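Local structure of nucleoporin NUP82 (Chaetomium thermophilum, 5CWW) at residues Y500-T505 against T511-T516. The protein probably serves as a structural component of the nuclear pore complex and as a docking partner for nuclear transport factors, this chain being its N-terminal beta-propeller part. Numbering follows the deposited sequence.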
loop_
_atom_site.group_PDB
_atom_site.type_symbol
_atom_site.label_atom_id
_atom_site.label_comp_id
_atom_site.label_asym_id
_atom_site.label_seq_id
_atom_site.Cartn_x
_atom_site.Cartn_y
_atom_site.Cartn_z
ATOM N N TYR B 500 -5.523 -4.324 18.073
ATOM C CA TYR B 500 -6.874 -4.722 17.693
ATOM C C TYR B 500 -7.872 -3.591 17.892
ATOM O O TYR B 500 -9.072 -3.773 17.703
ATOM C CB TYR B 500 -7.290 -5.966 18.479
ATOM C CG TYR B 500 -6.455 -7.165 18.101
ATOM C CD1 TYR B 500 -6.688 -7.847 16.914
ATOM C CD2 TYR B 500 -5.413 -7.592 18.909
ATOM C CE1 TYR B 500 -5.915 -8.934 16.551
ATOM C CE2 TYR B 500 -4.635 -8.679 18.556
ATOM C CZ TYR B 500 -4.889 -9.345 17.375
ATOM O OH TYR B 500 -4.116 -10.425 17.017
ATOM N N SER B 501 -7.365 -2.423 18.271
ATOM C CA SER B 501 -8.146 -1.196 18.229
ATOM C C SER B 501 -7.493 -0.236 17.246
ATOM O O SER B 501 -6.283 -0.284 17.039
ATOM C CB SER B 501 -8.247 -0.564 19.619
ATOM O OG SER B 501 -9.013 -1.377 20.492
ATOM N N PHE B 502 -8.292 0.630 16.637
ATOM C CA PHE B 502 -7.770 1.598 15.677
ATOM C C PHE B 502 -8.793 2.699 15.428
ATOM O O PHE B 502 -9.939 2.606 15.879
ATOM C CB PHE B 502 -7.389 0.911 14.359
ATOM C CG PHE B 502 -8.470 0.035 13.790
ATOM C CD1 PHE B 502 -8.614 -1.276 14.213
ATOM C CD2 PHE B 502 -9.334 0.521 12.821
ATOM C CE1 PHE B 502 -9.605 -2.084 13.687
ATOM C CE2 PHE B 502 -10.325 -0.281 12.291
ATOM C CZ PHE B 502 -10.462 -1.586 12.726
ATOM N N TYR B 503 -8.369 3.740 14.717
ATOM C CA TYR B 503 -9.211 4.908 14.486
ATOM C C TYR B 503 -9.462 5.168 13.006
ATOM O O TYR B 503 -8.671 4.781 12.152
ATOM C CB TYR B 503 -8.577 6.141 15.122
ATOM C CG TYR B 503 -8.297 5.951 16.586
ATOM C CD1 TYR B 503 -9.279 6.197 17.531
ATOM C CD2 TYR B 503 -7.052 5.523 17.027
ATOM C CE1 TYR B 503 -9.035 6.018 18.871
ATOM C CE2 TYR B 503 -6.797 5.343 18.374
ATOM C CZ TYR B 503 -7.795 5.594 19.291
ATOM O OH TYR B 503 -7.559 5.420 20.635
ATOM N N VAL B 504 -10.582 5.828 12.727
ATOM C CA VAL B 504 -10.900 6.310 11.391
ATOM C C VAL B 504 -11.090 7.819 11.457
ATOM O O VAL B 504 -11.970 8.309 12.168
ATOM C CB VAL B 504 -12.169 5.637 10.825
ATOM C CG1 VAL B 504 -12.597 6.277 9.504
ATOM C CG2 VAL B 504 -11.935 4.150 10.638
ATOM N N THR B 505 -10.253 8.547 10.721
ATOM C CA THR B 505 -10.323 10.004 10.674
ATOM C C THR B 505 -10.858 10.465 9.326
ATOM O O THR B 505 -10.463 9.955 8.279
ATOM C CB THR B 505 -8.945 10.651 10.922
ATOM O OG1 THR B 505 -8.427 10.215 12.185
ATOM C CG2 THR B 505 -9.055 12.174 10.923
ATOM N N THR B 511 -13.596 8.297 14.543
ATOM C CA THR B 511 -14.260 7.121 15.099
ATOM C C THR B 511 -13.269 6.128 15.694
ATOM O O THR B 511 -12.256 5.803 15.079
ATOM C CB THR B 511 -15.099 6.395 14.026
ATOM O OG1 THR B 511 -16.083 7.292 13.499
ATOM C CG2 THR B 511 -15.803 5.172 14.612
ATOM N N TYR B 512 -13.583 5.649 16.894
ATOM C CA TYR B 512 -12.822 4.586 17.544
ATOM C C TYR B 512 -13.439 3.232 17.211
ATOM O O TYR B 512 -14.657 3.084 17.217
ATOM C CB TYR B 512 -12.793 4.790 19.063
ATOM C CG TYR B 512 -12.225 3.620 19.840
ATOM C CD1 TYR B 512 -10.855 3.466 19.999
ATOM C CD2 TYR B 512 -13.060 2.674 20.420
ATOM C CE1 TYR B 512 -10.330 2.402 20.710
ATOM C CE2 TYR B 512 -12.543 1.604 21.133
ATOM C CZ TYR B 512 -11.177 1.474 21.273
ATOM O OH TYR B 512 -10.650 0.418 21.980
ATOM N N ILE B 513 -12.590 2.253 16.909
ATOM C CA ILE B 513 -13.039 0.908 16.568
ATOM C C ILE B 513 -12.201 -0.107 17.331
ATOM O O ILE B 513 -10.996 0.084 17.494
ATOM C CB ILE B 513 -12.919 0.624 15.048
ATOM C CG1 ILE B 513 -13.787 1.597 14.244
ATOM C CG2 ILE B 513 -13.313 -0.816 14.733
ATOM C CD1 ILE B 513 -13.485 1.604 12.756
ATOM N N SER B 514 -12.835 -1.183 17.791
ATOM C CA SER B 514 -12.109 -2.268 18.443
ATOM C C SER B 514 -12.667 -3.641 18.096
ATOM O O SER B 514 -13.881 -3.835 18.050
ATOM C CB SER B 514 -12.128 -2.096 19.953
ATOM O OG SER B 514 -11.576 -3.247 20.565
ATOM N N LEU B 515 -11.762 -4.589 17.873
ATOM C CA LEU B 515 -12.131 -5.956 17.520
ATOM C C LEU B 515 -12.049 -6.895 18.720
ATOM O O LEU B 515 -12.317 -8.089 18.595
ATOM C CB LEU B 515 -11.230 -6.469 16.396
ATOM C CG LEU B 515 -11.075 -5.511 15.214
ATOM C CD1 LEU B 515 -10.222 -6.139 14.120
ATOM C CD2 LEU B 515 -12.431 -5.093 14.668
ATOM N N THR B 516 -11.677 -6.354 19.876
ATOM C CA THR B 516 -11.693 -7.120 21.118
ATOM C C THR B 516 -13.026 -6.905 21.825
ATOM O O THR B 516 -13.652 -5.861 21.652
ATOM C CB THR B 516 -10.547 -6.714 22.062
ATOM O OG1 THR B 516 -10.728 -5.356 22.484
ATOM C CG2 THR B 516 -9.200 -6.856 21.369
#
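Y512 lies against Y503 and reaches S501 across a beta hairpin, strands 501-506 and 509-514, the two middle strands of a four-stranded antiparallel sheet, consistent with a blade of a beta-propeller. The backbones pair through F502 with I513 and V504 with T511, each pair joined by two hydrogen bonds, and L515 N adds a further one to Y500 O at 2.8 Å. From its CB, which sits 4.0 Å from Y503 CE1, the Y512 side chain sets off with CG anti to the backbone N (chi1 170°) and runs along the sheet toward S501. Its CD1 meets Y503 CE1 at 3.3 Å, an approach to the Y512 ring edge near the ring plane, with the two planes inclined at 56°. Farther out, CE1 and CZ pass S501 CB, and Y512 OH ends 2.8 Å from S501 OG in a hydrogen bond that either group could donate. S501 OG also accepts a weak bond from S514 OG, so S501 bridges Y512 and S514, two residues apart on the same strand and on the same face of the sheet. A phenylalanine in place of Y512 would probably leave S501 OG without the shorter of its two hydroxyl bonds across the hairpin. On the face carrying F502, V504 and I513, where F502 and V504 touch strand 427-432, the contact is apolar. F502 takes the crowded position between its backbone N and carbonyl carbon (chi1 51°), which brings its ring over I513, whose CB makes a CH-pi contact with one face, while L515 CG sits at the ring edge. V504 extends this layer, its CG2 meeting I513 CD1 at 3.7 Å. At the end of the strand, S514 OG accepts from T516 N in an ST turn and from T516 OG1, 3.0 Å away.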